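Local atomic coordinates of neural-cadherin (Drosophila melanogaster, PDB entry 3UBF), a protein that mediates calcium-dependent, preferentially homophilic adhesion between cells, this fragment being a run of three cadherin repeats from its extracellular region. Residues 219-224 against 231-236; 257-262 against 271-276; 286-291 against 305-310. One frame throughout, in Å; residues are numbered along the deposited sequence.

In the fold
All three interactions lie in the last cadherin repeat of the fragment, and they follow one another along the chain: interaction 1 closes before interaction 2 opens, and interaction 2 before interaction 3. The centres of interactions 1 and 3 are about 8 Å apart, and each is about 11 Å from that of interaction 2. Interaction 3 pairs two neighbouring strands of one sheet, 285-294 and 300-310; in the other, interaction 2 joins edge strand 260-262 to the end of 268-271 and the loop after it. Interaction 1 spans the two sheets, from 219-224 to 232-239. Ile233, Phe260 and Ile307 touch one another, so the three contacts share the hydrophobic core of a beta sandwich.

Interaction 1: 219-224 against 231-236; sequences YEAEIP and SDIISI. With ZN (zinc ion), chain R.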
loop_
_atom_site.group_PDB
_atom_site.type_symbol
_atom_site.label_atom_id
_atom_site.label_comp_id
_atom_site.label_asym_id
_atom_site.label_seq_id
_atom_site.Cartn_x
_atom_site.Cartn_y
_atom_site.Cartn_z
ATOM N N TYR A 219 6.486 -18.650 5.696
ATOM C CA TYR A 219 5.283 -18.791 6.492
ATOM C C TYR A 219 5.628 -19.137 7.920
ATOM O O TYR A 219 6.562 -19.885 8.187
ATOM C CB TYR A 219 4.376 -19.863 5.900
ATOM C CG TYR A 219 3.796 -19.497 4.566
ATOM C CD1 TYR A 219 4.510 -19.719 3.395
ATOM C CD2 TYR A 219 2.525 -18.944 4.467
ATOM C CE1 TYR A 219 3.978 -19.398 2.163
ATOM C CE2 TYR A 219 1.985 -18.622 3.239
ATOM C CZ TYR A 219 2.725 -18.848 2.093
ATOM O OH TYR A 219 2.209 -18.524 0.870
ATOM N N GLU A 220 4.824 -18.603 8.823
ATOM C CA GLU A 220 5.053 -18.659 10.244
ATOM C C GLU A 220 3.679 -18.872 10.873
ATOM O O GLU A 220 2.736 -18.136 10.570
ATOM C CB GLU A 220 5.659 -17.319 10.690
ATOM C CG GLU A 220 6.952 -17.443 11.498
ATOM C CD GLU A 220 8.055 -16.439 11.073
ATOM O OE1 GLU A 220 7.885 -15.213 11.297
ATOM O OE2 GLU A 220 9.104 -16.889 10.526
ATOM N N ALA A 221 3.539 -19.899 11.705
ATOM C CA ALA A 221 2.315 -20.053 12.502
ATOM C C ALA A 221 2.674 -20.233 13.961
ATOM O O ALA A 221 3.722 -20.780 14.280
ATOM C CB ALA A 221 1.467 -21.216 12.012
ATOM N N GLU A 222 1.798 -19.758 14.833
ATOM C CA GLU A 222 1.957 -19.891 16.264
ATOM C C GLU A 222 0.692 -20.514 16.829
ATOM O O GLU A 222 -0.379 -19.929 16.757
ATOM C CB GLU A 222 2.221 -18.530 16.913
ATOM C CG GLU A 222 2.122 -18.565 18.441
ATOM C CD GLU A 222 2.723 -17.342 19.117
ATOM O OE1 GLU A 222 3.952 -17.116 18.971
ATOM O OE2 GLU A 222 1.965 -16.621 19.812
ATOM N N ILE A 223 0.817 -21.707 17.397
ATOM C CA ILE A 223 -0.348 -22.436 17.865
ATOM C C ILE A 223 -0.230 -22.898 19.311
ATOM O O ILE A 223 0.852 -23.288 19.756
ATOM C CB ILE A 223 -0.700 -23.607 16.927
ATOM C CG1 ILE A 223 0.481 -24.579 16.779
ATOM C CG2 ILE A 223 -1.170 -23.047 15.563
ATOM C CD1 ILE A 223 0.106 -25.934 16.242
ATOM N N PRO A 224 -1.345 -22.819 20.061
ATOM C CA PRO A 224 -1.331 -23.330 21.416
ATOM C C PRO A 224 -1.185 -24.844 21.443
ATOM O O PRO A 224 -1.520 -25.539 20.477
ATOM C CB PRO A 224 -2.695 -22.912 21.981
ATOM C CG PRO A 224 -3.524 -22.586 20.822
ATOM C CD PRO A 224 -2.594 -22.098 19.760
ATOM N N SER A 231 -7.373 -29.859 13.061
ATOM C CA SER A 231 -7.768 -28.474 12.843
ATOM C C SER A 231 -6.762 -27.764 11.933
ATOM O O SER A 231 -5.580 -28.123 11.893
ATOM C CB SER A 231 -7.871 -27.727 14.173
ATOM O OG SER A 231 -6.579 -27.500 14.716
ATOM N N ASP A 232 -7.249 -26.750 11.221
ATOM C CA ASP A 232 -6.445 -25.951 10.304
ATOM C C ASP A 232 -5.511 -25.055 11.091
ATOM O O ASP A 232 -5.928 -24.415 12.057
ATOM C CB ASP A 232 -7.338 -25.077 9.417
ATOM C CG ASP A 232 -8.335 -25.883 8.590
ATOM O OD1 ASP A 232 -8.116 -27.098 8.361
ATOM O OD2 ASP A 232 -9.351 -25.290 8.159
ATOM N N ILE A 233 -4.254 -25.015 10.663
ATOM C CA ILE A 233 -3.215 -24.272 11.337
ATOM C C ILE A 233 -2.805 -23.069 10.489
ATOM O O ILE A 233 -2.673 -21.946 10.991
ATOM C CB ILE A 233 -2.008 -25.199 11.614
ATOM C CG1 ILE A 233 -2.319 -26.085 12.810
ATOM C CG2 ILE A 233 -0.703 -24.422 11.854
ATOM C CD1 ILE A 233 -1.369 -27.220 12.949
ATOM N N ILE A 234 -2.605 -23.311 9.198
ATOM C CA ILE A 234 -2.205 -22.263 8.275
ATOM C C ILE A 234 -2.564 -22.690 6.860
ATOM O O ILE A 234 -2.557 -23.889 6.551
ATOM C CB ILE A 234 -0.684 -21.906 8.434
ATOM C CG1 ILE A 234 -0.292 -20.713 7.547
ATOM C CG2 ILE A 234 0.198 -23.127 8.212
ATOM C CD1 ILE A 234 0.945 -19.979 8.018
ATOM N N SER A 235 -2.917 -21.715 6.026
ATOM C CA SER A 235 -3.161 -21.965 4.610
ATOM C C SER A 235 -1.991 -21.465 3.802
ATOM O O SER A 235 -1.572 -20.320 3.938
ATOM C CB SER A 235 -4.432 -21.266 4.120
ATOM O OG SER A 235 -5.548 -22.129 4.215
ATOM N N ILE A 236 -1.470 -22.330 2.953
ATOM C CA ILE A 236 -0.389 -21.952 2.073
ATOM C C ILE A 236 -0.889 -21.963 0.638
ATOM O O ILE A 236 -1.612 -22.873 0.221
ATOM C CB ILE A 236 0.828 -22.853 2.296
ATOM C CG1 ILE A 236 1.492 -22.457 3.609
ATOM C CG2 ILE A 236 1.826 -22.706 1.179
ATOM C CD1 ILE A 236 1.915 -23.618 4.417
HETATM ZN ZN ZN R . -10.715 -26.922 7.099
#
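Tyr219 lays its ring over Ile236, the CG1 of the isoleucine sitting 3.7 Å from the centroid of the Tyr219 ring and only 10° off its normal, a CH-pi contact close to the ring centre. Followed outward, the tyrosine meets Ile234 first: its CB lies 4.0 Å from Ile234 CD1. The ring carbon CD2 then comes between that same methyl, near the ring plane, and Ile236 CG1 over the face. Farther out CE2 nears the carbonyl of Ser235, and Tyr219 CZ reaches Ile236 CG2 at 4.1 Å. At the tip, a weak hydrogen bond links OH and the backbone N of Met216. With CG anti to the carbonyl carbon (chi1 -67°), the ring is carried across toward the opposing strand.

Ile234 CD1 also touches the backbone O of Glu220, 3.6 Å away. Farther along, Ala221 CB rests on Ile233 CG2, and Ile223 meets Ile233 at about a right angle, CD1 to CD1 at 3.8 Å. Ile233 and Ile234 form a classic beta bulge opposite Val269, which probably helps bring both side chains to this interface. Beyond it, Asp232 OD2 binds a zinc ion at 2.4 Å.

The strands run nearly antiparallel, 164° between directions, with axes 7.3 Å apart: they belong to two facing sheets. Strand 219-224 is hydrogen-bonded to 300-310, while 232-239 adjoins 268-271, and Phe260 closes the core beside Ile223 and Ile233.

Interaction 2: 257-262 against 271-276; sequences AGTFNI and LAKELD
Phe260 and Leu271 form an antiparallel non-hydrogen-bonded pair with CA atoms 4.7 Å apart, and just beyond it the carbonyl of Thr259 accepts the backbone N-H of Ala272 at 2.6 Å from Ala272 N to Thr259 O, with a weak second bond from Lys273 N. The Ala272 donor is tilted 31° from the carbonyl plane.

Leu271 provides the apolar centre. Its CG stands anti to the backbone N (chi1 -176°), a setting that brings Leu271 CD1 to within 3.7 Å of Phe260 CE2 and also against the O and CG2 of Thr259. The Leu271 and Thr259 side chains lie side by side, pointing the same way. Thr259 CG2 does more: it sits over one face of the neighbouring Phe260 ring, displaced toward the rim, and also meets Leu275 CD2 at 3.8 Å, the two side chains crossing at about a right angle. One methyl thereby joins Phe260, Leu271 and Leu275.

The outer part is more exposed. Lys273 stretches its extended chain past Gly258, CE lying 3.5 Å from Gly258 O, and brings NZ near the carbonyl O of Ala257. Ala272 CB sits against Gly258 O, and Asn261 ND2 lies 3.5 Å from the same Ala272 CB.

Strand 260-262 is the outermost of its sheet within this chain, with 268-271 next to it and 232-239 beyond. From this edge Phe260 points into the core, where its ring packs edge-to-face with Tyr286 of strand 285-294 in the opposing sheet and also reaches Leu288 of that strand; Leu275 likewise touches Tyr286.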
loop_
_atom_site.group_PDB
_atom_site.type_symbol
_atom_site.label_atom_id
_atom_site.label_comp_id
_atom_site.label_asym_id
_atom_site.label_seq_id
_atom_site.Cartn_x
_atom_site.Cartn_y
_atom_site.Cartn_z
ATOM N N ALA A 257 8.379 -34.911 12.153
ATOM C CA ALA A 257 7.831 -35.634 10.998
ATOM C C ALA A 257 6.479 -36.281 11.336
ATOM O O ALA A 257 6.378 -37.077 12.274
ATOM C CB ALA A 257 8.834 -36.687 10.504
ATOM N N GLY A 258 5.442 -35.908 10.588
ATOM C CA GLY A 258 4.106 -36.470 10.785
ATOM C C GLY A 258 3.232 -35.760 11.812
ATOM O O GLY A 258 2.113 -36.203 12.077
ATOM N N THR A 259 3.737 -34.667 12.393
ATOM C CA THR A 259 2.959 -33.856 13.332
ATOM C C THR A 259 1.968 -32.989 12.559
ATOM O O THR A 259 0.844 -32.747 12.994
ATOM C CB THR A 259 3.873 -32.972 14.206
ATOM O OG1 THR A 259 4.741 -33.804 14.980
ATOM C CG2 THR A 259 3.052 -32.104 15.158
ATOM N N PHE A 260 2.397 -32.529 11.397
ATOM C CA PHE A 260 1.537 -31.753 10.545
ATOM C C PHE A 260 1.386 -32.447 9.200
ATOM O O PHE A 260 2.252 -33.225 8.783
ATOM C CB PHE A 260 2.109 -30.345 10.386
ATOM C CG PHE A 260 2.417 -29.675 11.696
ATOM C CD1 PHE A 260 3.715 -29.673 12.204
ATOM C CD2 PHE A 260 1.411 -29.059 12.434
ATOM C CE1 PHE A 260 4.017 -29.064 13.434
ATOM C CE2 PHE A 260 1.701 -28.445 13.663
ATOM C CZ PHE A 260 3.007 -28.453 14.162
ATOM N N ASN A 261 0.260 -32.205 8.549
ATOM C CA ASN A 261 0.135 -32.513 7.139
ATOM C C ASN A 261 -0.435 -31.310 6.404
ATOM O O ASN A 261 -0.827 -30.322 7.027
ATOM C CB ASN A 261 -0.668 -33.805 6.883
ATOM C CG ASN A 261 -1.941 -33.888 7.707
ATOM O OD1 ASN A 261 -2.742 -32.955 7.726
ATOM N ND2 ASN A 261 -2.141 -35.018 8.378
ATOM N N ILE A 262 -0.439 -31.381 5.082
ATOM C CA ILE A 262 -0.971 -30.316 4.253
ATOM C C ILE A 262 -1.894 -30.956 3.237
ATOM O O ILE A 262 -1.660 -32.091 2.813
ATOM C CB ILE A 262 0.152 -29.526 3.543
ATOM C CG1 ILE A 262 -0.418 -28.242 2.904
ATOM C CG2 ILE A 262 0.882 -30.418 2.522
ATOM C CD1 ILE A 262 0.621 -27.230 2.444
ATOM N N LEU A 271 -3.064 -30.074 11.919
ATOM C CA LEU A 271 -2.370 -30.798 12.968
ATOM C C LEU A 271 -2.723 -32.277 12.889
ATOM O O LEU A 271 -3.898 -32.638 12.935
ATOM C CB LEU A 271 -2.769 -30.234 14.334
ATOM C CG LEU A 271 -2.067 -30.797 15.577
ATOM C CD1 LEU A 271 -0.546 -30.753 15.451
ATOM C CD2 LEU A 271 -2.520 -30.040 16.808
ATOM N N ALA A 272 -1.711 -33.132 12.768
ATOM C CA ALA A 272 -1.934 -34.583 12.678
ATOM C C ALA A 272 -1.852 -35.310 14.023
ATOM O O ALA A 272 -2.414 -36.397 14.173
ATOM C CB ALA A 272 -0.962 -35.199 11.691
ATOM N N LYS A 273 -1.156 -34.713 14.992
ATOM C CA LYS A 273 -0.911 -35.344 16.294
ATOM C C LYS A 273 -1.287 -34.419 17.446
ATOM O O LYS A 273 -1.325 -33.206 17.271
ATOM C CB LYS A 273 0.569 -35.725 16.429
ATOM C CG LYS A 273 1.014 -36.871 15.534
ATOM C CD LYS A 273 2.529 -37.041 15.554
ATOM C CE LYS A 273 2.936 -38.288 14.766
ATOM N NZ LYS A 273 4.404 -38.531 14.795
ATOM N N GLU A 274 -1.555 -34.986 18.623
ATOM C CA GLU A 274 -1.710 -34.187 19.844
ATOM C C GLU A 274 -0.361 -33.593 20.242
ATOM O O GLU A 274 0.686 -34.164 19.944
ATOM C CB GLU A 274 -2.287 -35.026 20.995
ATOM N N LEU A 275 -0.390 -32.443 20.908
ATOM C CA LEU A 275 0.827 -31.743 21.285
ATOM C C LEU A 275 1.022 -31.655 22.795
ATOM O O LEU A 275 0.069 -31.422 23.551
ATOM C CB LEU A 275 0.835 -30.339 20.684
ATOM C CG LEU A 275 0.889 -30.201 19.161
ATOM C CD1 LEU A 275 0.512 -28.787 18.774
ATOM C CD2 LEU A 275 2.269 -30.584 18.600
ATOM N N ASP A 276 2.263 -31.843 23.227
ATOM C CA ASP A 276 2.633 -31.633 24.622
ATOM C C ASP A 276 3.810 -30.651 24.688
ATOM O O ASP A 276 4.880 -30.900 24.115
ATOM C CB ASP A 276 2.974 -32.968 25.303
ATOM C CG ASP A 276 2.816 -32.920 26.818
ATOM O OD1 ASP A 276 2.736 -31.804 27.390
ATOM O OD2 ASP A 276 2.762 -34.009 27.440
#

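Interaction 3: 286-291 against 305-310; sequences YSLIVT and LTIRVT
Leu288 and Leu305 face each other as a hydrogen-bonded antiparallel pair, their side chains side by side and pointing the same way, with Leu288 CD1 3.9 Å from Leu305 CD2. That same CD1 meets Ile307 CD1 at 3.5 Å, the two side chains crossing obliquely, while Leu305 CD2 also touches Val290 CG2. This buried face continues to Tyr286, whose ring presents its edge to the strand across: Ile307 O and Val309 CG2 both lie near the ring plane, the methyl 3.6 Å from Tyr286 CE1. A chi1 of -64° turns the ring so that its CD1-CE1 edge meets the Val309 methyl. Replacing Tyr286 with an alanine would probably leave Val309 CG2 and the Phe260 ring without their aromatic partner and open a gap at this end of the core.

Four backbone bonds fix the register. Tyr286 N to Ile307 O is 2.7 Å and almost straight (177°), and is answered by Ile307 N to Tyr286 O; Leu288 and Leu305 exchange a second pair, in which Leu305 N approaches Leu288 O from above the carbonyl plane.

The other face is looser. There Ser287 and Thr306, a non-hydrogen-bonded pair, are partly exposed, and each buries little against the strand across; Thr306 CG2 merely nears the carbonyl O of Tyr286. Arg308, on the same side, makes a long, weak ion pair with Glu220.

A hairpin of this kind, apolar on the inner face, mixed and partly exposed on the outer, with strand 219-224 running parallel to 300-310 along its other side, is characteristic of the Greek-key beta sandwich of cadherin repeats.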
loop_
_atom_site.group_PDB
_atom_site.type_symbol
_atom_site.label_atom_id
_atom_site.label_comp_id
_atom_site.label_asym_id
_atom_site.label_seq_id
_atom_site.Cartn_x
_atom_site.Cartn_y
_atom_site.Cartn_z
ATOM N N TYR A 286 8.846 -25.930 15.160
ATOM C CA TYR A 286 8.978 -26.890 14.062
ATOM C C TYR A 286 9.373 -26.172 12.768
ATOM O O TYR A 286 8.767 -25.161 12.400
ATOM C CB TYR A 286 7.655 -27.611 13.809
ATOM C CG TYR A 286 7.147 -28.474 14.935
ATOM C CD1 TYR A 286 6.420 -27.924 15.991
ATOM C CD2 TYR A 286 7.355 -29.853 14.930
ATOM C CE1 TYR A 286 5.933 -28.720 17.012
ATOM C CE2 TYR A 286 6.867 -30.660 15.949
ATOM C CZ TYR A 286 6.160 -30.083 16.992
ATOM O OH TYR A 286 5.677 -30.874 18.015
ATOM N N SER A 287 10.378 -26.704 12.081
ATOM C CA SER A 287 10.777 -26.189 10.783
ATOM C C SER A 287 10.311 -27.136 9.706
ATOM O O SER A 287 10.696 -28.301 9.671
ATOM C CB SER A 287 12.291 -26.036 10.695
ATOM O OG SER A 287 12.725 -25.002 11.549
ATOM N N LEU A 288 9.478 -26.630 8.818
ATOM C CA LEU A 288 8.890 -27.453 7.788
ATOM C C LEU A 288 9.147 -26.808 6.444
ATOM O O LEU A 288 9.348 -25.591 6.353
ATOM C CB LEU A 288 7.384 -27.595 8.026
ATOM C CG LEU A 288 6.942 -28.034 9.434
ATOM C CD1 LEU A 288 5.494 -27.646 9.695
ATOM C CD2 LEU A 288 7.145 -29.540 9.644
ATOM N N ILE A 289 9.168 -27.624 5.401
ATOM C CA ILE A 289 9.254 -27.099 4.063
ATOM C C ILE A 289 8.029 -27.558 3.307
ATOM O O ILE A 289 7.759 -28.770 3.201
ATOM C CB ILE A 289 10.533 -27.538 3.331
ATOM C CG1 ILE A 289 11.765 -26.981 4.033
ATOM C CG2 ILE A 289 10.507 -27.048 1.884
ATOM C CD1 ILE A 289 13.088 -27.469 3.446
ATOM N N VAL A 290 7.283 -26.581 2.800
ATOM C CA VAL A 290 6.184 -26.849 1.889
ATOM C C VAL A 290 6.668 -26.737 0.447
ATOM O O VAL A 290 7.359 -25.778 0.070
ATOM C CB VAL A 290 4.974 -25.917 2.136
ATOM C CG1 VAL A 290 3.844 -26.228 1.127
ATOM C CG2 VAL A 290 4.471 -26.070 3.575
ATOM N N THR A 291 6.312 -27.731 -0.354
ATOM C CA THR A 291 6.614 -27.697 -1.774
ATOM C C THR A 291 5.327 -27.557 -2.576
ATOM O O THR A 291 4.341 -28.231 -2.287
ATOM C CB THR A 291 7.401 -28.937 -2.191
ATOM O OG1 THR A 291 8.576 -29.018 -1.380
ATOM C CG2 THR A 291 7.817 -28.871 -3.674
ATOM N N LEU A 305 8.066 -23.168 6.280
ATOM C CA LEU A 305 6.991 -23.020 7.230
ATOM C C LEU A 305 7.565 -23.272 8.627
ATOM O O LEU A 305 8.210 -24.302 8.879
ATOM C CB LEU A 305 5.848 -23.979 6.903
ATOM C CG LEU A 305 4.704 -24.101 7.911
ATOM C CD1 LEU A 305 4.047 -22.765 8.201
ATOM C CD2 LEU A 305 3.676 -25.099 7.395
ATOM N N THR A 306 7.358 -22.302 9.509
ATOM C CA THR A 306 7.810 -22.403 10.874
ATOM C C THR A 306 6.579 -22.435 11.767
ATOM O O THR A 306 5.719 -21.549 11.682
ATOM C CB THR A 306 8.739 -21.229 11.223
ATOM O OG1 THR A 306 9.829 -21.214 10.293
ATOM C CG2 THR A 306 9.299 -21.363 12.624
ATOM N N ILE A 307 6.470 -23.471 12.596
ATOM C CA ILE A 307 5.364 -23.560 13.541
ATOM C C ILE A 307 5.878 -23.557 14.964
ATOM O O ILE A 307 6.589 -24.467 15.389
ATOM C CB ILE A 307 4.463 -24.796 13.296
ATOM C CG1 ILE A 307 3.953 -24.801 11.846
ATOM C CG2 ILE A 307 3.317 -24.830 14.316
ATOM C CD1 ILE A 307 3.055 -25.967 11.497
ATOM N N ARG A 308 5.512 -22.515 15.692
ATOM C CA ARG A 308 5.820 -22.408 17.102
ATOM C C ARG A 308 4.635 -22.855 17.949
ATOM O O ARG A 308 3.480 -22.543 17.649
ATOM C CB ARG A 308 6.202 -20.982 17.443
ATOM C CG ARG A 308 7.513 -20.545 16.825
ATOM C CD ARG A 308 7.634 -19.020 16.759
ATOM N NE ARG A 308 9.014 -18.585 16.525
ATOM C CZ ARG A 308 9.535 -18.298 15.332
ATOM N NH1 ARG A 308 8.800 -18.380 14.218
ATOM N NH2 ARG A 308 10.802 -17.914 15.254
ATOM N N VAL A 309 4.940 -23.599 19.004
ATOM C CA VAL A 309 3.945 -24.064 19.942
ATOM C C VAL A 309 4.123 -23.308 21.248
ATOM O O VAL A 309 5.228 -23.238 21.794
ATOM C CB VAL A 309 4.072 -25.581 20.171
ATOM C CG1 VAL A 309 3.039 -26.084 21.189
ATOM C CG2 VAL A 309 3.919 -26.316 18.847
ATOM N N THR A 310 3.036 -22.710 21.725
ATOM C CA THR A 310 3.043 -22.046 23.021
ATOM C C THR A 310 2.380 -22.941 24.045
ATOM O O THR A 310 1.551 -23.779 23.700
ATOM C CB THR A 310 2.324 -20.674 22.998
ATOM O OG1 THR A 310 0.920 -20.854 22.766
ATOM C CG2 THR A 310 2.918 -19.777 21.931
#